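Local coordinates for osmotically inducible protein OsmC (Psychrobacter arcticus, PDB 2PN2) that is uncharacterised but belongs to the OsmC family and probably takes part in the response to osmotic stress and in detoxification, at residues Met84-Val98 with Val109-Thr123. Numbering follows the deposited sequence.
Sequences MEIDIAGTTAEVTKV and VHIAITFNQELDDKT. With SO4 (sulfate ion), chain D.
T91 lays its methyl CG2 over one face of the F115 ring, 4.2 Å from the centroid and displaced toward the rim, while L119 CD1 lies over the centre of the opposite face. With OG1 anti to the carbonyl carbon (chi1 -66°), the T91 hydroxyl turns back to I88 O, which it meets at 2.6 Å and which also accepts from T91 N across a type II turn. CG2 of T91 further abuts I113 CG2 at 3.6 Å. Cutting T91 back to an alanine would remove both branches, and is likely to leave the F115 face less well packed and the turn held by the backbone bond alone. I88 CG2 approaches F115 at the ring edge. N116 ND2 bonds weakly to D87 O (3.4 Å) and nears A89 O (2.8 Å) at too poor an angle to bond. Beyond the turn, 92-98 and 109-114 form an antiparallel beta hairpin, where T92, E94 and T96 pair with T114, A112 and H110 through two backbone bonds each. A93 CB meets I111 CG2, and V95 CG1 meets V109 CG1 (3.9 Å), on the face that packs against helix 61-83. E94, on the reverse face, salt-bridges K24 of the second subunit, a strand of which pairs antiparallel with 92-95. At the far end I86 CD1 and T123 CG2 meet tip to tip at 3.7 Å.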
# COMPACT_ATOMS: atom_id res chain seq x y z
N MSE A 84 -14.16 18.75 -13.74
CA MSE A 84 -14.50 18.88 -15.16
C MSE A 84 -15.90 18.35 -15.52
O MSE A 84 -16.30 18.43 -16.69
CB MSE A 84 -13.44 18.16 -16.00
CG MSE A 84 -12.05 18.75 -15.80
SE MSE A 84 -10.68 17.78 -16.74
CE MSE A 84 -11.24 18.37 -18.49
N GLU A 85 -16.65 17.84 -14.53
CA GLU A 85 -18.02 17.32 -14.70
C GLU A 85 -18.12 16.13 -15.69
O GLU A 85 -19.03 16.05 -16.53
CB GLU A 85 -19.00 18.47 -15.03
CG GLU A 85 -19.03 19.55 -13.94
CD GLU A 85 -20.09 20.63 -14.14
OE1 GLU A 85 -21.15 20.36 -14.75
OE2 GLU A 85 -19.85 21.77 -13.67
N ILE A 86 -17.17 15.20 -15.54
CA ILE A 86 -17.06 13.97 -16.32
C ILE A 86 -17.28 12.81 -15.34
O ILE A 86 -16.51 12.66 -14.38
CB ILE A 86 -15.65 13.82 -16.96
CG1 ILE A 86 -15.33 15.01 -17.89
CG2 ILE A 86 -15.53 12.51 -17.75
CD1 ILE A 86 -13.87 15.03 -18.36
N ASP A 87 -18.34 12.01 -15.56
CA ASP A 87 -18.63 10.83 -14.74
C ASP A 87 -17.71 9.73 -15.26
O ASP A 87 -17.81 9.35 -16.43
CB ASP A 87 -20.11 10.40 -14.86
CG ASP A 87 -20.50 9.29 -13.86
OD1 ASP A 87 -19.63 8.54 -13.36
OD2 ASP A 87 -21.71 9.16 -13.57
N ILE A 88 -16.82 9.26 -14.39
CA ILE A 88 -15.88 8.19 -14.73
C ILE A 88 -16.13 6.91 -13.92
O ILE A 88 -15.26 6.05 -13.87
CB ILE A 88 -14.38 8.66 -14.66
CG1 ILE A 88 -14.00 9.17 -13.27
CG2 ILE A 88 -14.13 9.72 -15.70
CD1 ILE A 88 -12.50 9.11 -12.98
N ALA A 89 -17.33 6.74 -13.33
CA ALA A 89 -17.66 5.52 -12.56
C ALA A 89 -17.52 4.30 -13.48
O ALA A 89 -17.83 4.36 -14.68
CB ALA A 89 -19.07 5.59 -11.94
N GLY A 90 -16.98 3.21 -12.94
CA GLY A 90 -16.74 2.00 -13.73
C GLY A 90 -15.38 1.96 -14.41
O GLY A 90 -15.03 0.94 -15.02
N THR A 91 -14.60 3.05 -14.32
CA THR A 91 -13.23 3.08 -14.82
C THR A 91 -12.46 2.00 -14.04
O THR A 91 -12.73 1.78 -12.86
CB THR A 91 -12.56 4.48 -14.62
OG1 THR A 91 -13.23 5.43 -15.45
CG2 THR A 91 -11.05 4.45 -15.02
N THR A 92 -11.55 1.31 -14.73
CA THR A 92 -10.78 0.23 -14.12
C THR A 92 -9.29 0.42 -14.34
O THR A 92 -8.87 1.05 -15.32
CB THR A 92 -11.21 -1.13 -14.68
OG1 THR A 92 -11.00 -1.15 -16.10
CG2 THR A 92 -12.68 -1.41 -14.38
N ALA A 93 -8.50 -0.14 -13.43
CA ALA A 93 -7.04 -0.11 -13.50
C ALA A 93 -6.48 -1.50 -13.21
O ALA A 93 -6.68 -1.99 -12.09
CB ALA A 93 -6.48 0.91 -12.49
N GLU A 94 -5.85 -2.14 -14.21
CA GLU A 94 -5.17 -3.45 -14.05
C GLU A 94 -3.74 -3.17 -13.62
O GLU A 94 -3.02 -2.44 -14.31
CB GLU A 94 -5.14 -4.29 -15.34
CG GLU A 94 -6.45 -4.94 -15.63
CD GLU A 94 -6.55 -5.58 -17.00
OE1 GLU A 94 -5.54 -5.66 -17.74
OE2 GLU A 94 -7.67 -6.01 -17.35
N VAL A 95 -3.34 -3.75 -12.50
CA VAL A 95 -2.05 -3.48 -11.88
C VAL A 95 -1.19 -4.70 -12.06
O VAL A 95 -1.61 -5.83 -11.76
CB VAL A 95 -2.19 -3.18 -10.37
CG1 VAL A 95 -0.80 -2.83 -9.75
CG2 VAL A 95 -3.18 -2.03 -10.11
N THR A 96 0.01 -4.48 -12.58
CA THR A 96 0.99 -5.55 -12.76
C THR A 96 2.25 -5.06 -12.06
O THR A 96 2.60 -3.90 -12.21
CB THR A 96 1.23 -5.80 -14.29
OG1 THR A 96 0.05 -6.38 -14.87
CG2 THR A 96 2.39 -6.74 -14.52
N LYS A 97 2.90 -5.91 -11.27
CA LYS A 97 4.14 -5.50 -10.60
C LYS A 97 5.29 -6.34 -11.11
O LYS A 97 5.10 -7.51 -11.47
CB LYS A 97 4.04 -5.58 -9.07
CG LYS A 97 4.04 -6.98 -8.48
CD LYS A 97 4.13 -6.98 -6.97
CE LYS A 97 4.32 -8.42 -6.52
NZ LYS A 97 4.16 -8.56 -5.07
N VAL A 98 6.48 -5.73 -11.14
CA VAL A 98 7.72 -6.42 -11.44
C VAL A 98 8.60 -6.22 -10.20
O VAL A 98 8.65 -5.11 -9.62
CB VAL A 98 8.43 -5.87 -12.69
CG1 VAL A 98 9.71 -6.71 -13.01
CG2 VAL A 98 7.48 -5.88 -13.90
N VAL A 109 5.79 -0.83 -11.67
CA VAL A 109 4.35 -1.00 -11.47
C VAL A 109 3.69 -0.54 -12.76
O VAL A 109 3.83 0.64 -13.15
CB VAL A 109 3.79 -0.21 -10.28
CG1 VAL A 109 2.28 -0.40 -10.20
CG2 VAL A 109 4.45 -0.63 -8.97
N HIS A 110 3.01 -1.46 -13.44
CA HIS A 110 2.31 -1.14 -14.69
C HIS A 110 0.84 -1.03 -14.37
O HIS A 110 0.28 -1.95 -13.75
CB HIS A 110 2.54 -2.16 -15.81
CG HIS A 110 3.98 -2.49 -16.06
ND1 HIS A 110 4.37 -3.63 -16.73
CD2 HIS A 110 5.13 -1.88 -15.66
CE1 HIS A 110 5.69 -3.68 -16.79
NE2 HIS A 110 6.17 -2.63 -16.14
N ILE A 111 0.23 0.10 -14.75
CA ILE A 111 -1.17 0.39 -14.47
C ILE A 111 -1.83 0.65 -15.82
O ILE A 111 -1.47 1.60 -16.50
CB ILE A 111 -1.36 1.62 -13.54
CG1 ILE A 111 -0.53 1.49 -12.25
CG2 ILE A 111 -2.84 1.86 -13.21
CD1 ILE A 111 0.90 1.97 -12.40
N ALA A 112 -2.74 -0.24 -16.23
CA ALA A 112 -3.49 -0.10 -17.48
C ALA A 112 -4.87 0.43 -17.09
O ALA A 112 -5.67 -0.31 -16.49
CB ALA A 112 -3.61 -1.44 -18.21
N ILE A 113 -5.16 1.68 -17.45
CA ILE A 113 -6.43 2.33 -17.09
C ILE A 113 -7.42 2.30 -18.27
O ILE A 113 -7.10 2.75 -19.36
CB ILE A 113 -6.24 3.77 -16.60
CG1 ILE A 113 -5.21 3.84 -15.46
CG2 ILE A 113 -7.59 4.37 -16.17
CD1 ILE A 113 -5.03 5.24 -14.86
N THR A 114 -8.63 1.77 -18.04
CA THR A 114 -9.67 1.69 -19.05
C THR A 114 -10.86 2.52 -18.55
O THR A 114 -11.48 2.18 -17.55
CB THR A 114 -10.05 0.22 -19.38
OG1 THR A 114 -8.88 -0.48 -19.81
CG2 THR A 114 -11.11 0.14 -20.50
N PHE A 115 -11.11 3.64 -19.23
CA PHE A 115 -12.23 4.51 -18.91
C PHE A 115 -13.55 3.93 -19.42
O PHE A 115 -13.60 3.27 -20.46
CB PHE A 115 -11.99 5.92 -19.45
CG PHE A 115 -10.98 6.67 -18.67
CD1 PHE A 115 -11.36 7.38 -17.53
CD2 PHE A 115 -9.63 6.60 -19.01
CE1 PHE A 115 -10.40 8.06 -16.76
CE2 PHE A 115 -8.66 7.28 -18.26
CZ PHE A 115 -9.05 8.02 -17.13
N ASN A 116 -14.61 4.19 -18.64
CA ASN A 116 -15.97 3.77 -18.98
C ASN A 116 -16.50 4.39 -20.29
O ASN A 116 -17.22 3.72 -21.05
CB ASN A 116 -16.95 4.06 -17.82
CG ASN A 116 -17.01 5.54 -17.44
OD1 ASN A 116 -16.02 6.27 -17.56
ND2 ASN A 116 -18.17 5.99 -16.95
N GLN A 117 -16.12 5.65 -20.56
CA GLN A 117 -16.56 6.42 -21.75
C GLN A 117 -15.40 6.87 -22.64
O GLN A 117 -14.24 6.72 -22.29
CB GLN A 117 -17.34 7.65 -21.29
N GLU A 118 -15.75 7.44 -23.80
CA GLU A 118 -14.76 7.97 -24.75
C GLU A 118 -14.23 9.32 -24.23
O GLU A 118 -15.02 10.14 -23.78
CB GLU A 118 -15.37 8.14 -26.15
N LEU A 119 -12.91 9.51 -24.28
CA LEU A 119 -12.22 10.74 -23.83
C LEU A 119 -11.35 11.32 -24.95
O LEU A 119 -10.64 10.57 -25.62
CB LEU A 119 -11.30 10.44 -22.64
CG LEU A 119 -11.89 9.94 -21.33
CD1 LEU A 119 -10.79 9.70 -20.33
CD2 LEU A 119 -12.90 10.94 -20.77
N ASP A 120 -11.39 12.65 -25.13
CA ASP A 120 -10.54 13.33 -26.12
C ASP A 120 -9.09 13.40 -25.63
O ASP A 120 -8.82 13.16 -24.45
CB ASP A 120 -11.07 14.72 -26.54
CG ASP A 120 -11.20 15.74 -25.38
OD1 ASP A 120 -10.44 15.71 -24.39
OD2 ASP A 120 -12.07 16.63 -25.51
N ASP A 121 -8.17 13.73 -26.54
CA ASP A 121 -6.73 13.80 -26.25
C ASP A 121 -6.34 14.72 -25.10
O ASP A 121 -5.51 14.35 -24.27
CB ASP A 121 -5.92 14.19 -27.50
CG ASP A 121 -5.91 13.11 -28.58
OD1 ASP A 121 -6.28 11.94 -28.32
OD2 ASP A 121 -5.49 13.43 -29.72
N LYS A 122 -6.93 15.92 -25.06
CA LYS A 122 -6.64 16.89 -23.99
C LYS A 122 -6.96 16.30 -22.61
O LYS A 122 -6.11 16.34 -21.72
CB LYS A 122 -7.39 18.22 -24.22
CG LYS A 122 -6.98 19.36 -23.26
CD LYS A 122 -7.78 20.64 -23.50
CE LYS A 122 -7.42 21.70 -22.45
NZ LYS A 122 -8.23 22.94 -22.63
N THR A 123 -8.14 15.69 -22.46
CA THR A 123 -8.58 15.10 -21.17
C THR A 123 -7.74 13.91 -20.74
O THR A 123 -7.37 13.81 -19.56
CB THR A 123 -10.06 14.65 -21.20
OG1 THR A 123 -10.87 15.73 -21.65
CG2 THR A 123 -10.54 14.23 -19.80
S SO4 D . 5.99 -9.68 -1.10
O1 SO4 D . 5.14 -9.94 -2.26
O2 SO4 D . 5.32 -8.76 -0.17
O3 SO4 D . 6.20 -10.96 -0.43
O4 SO4 D . 7.27 -9.13 -1.53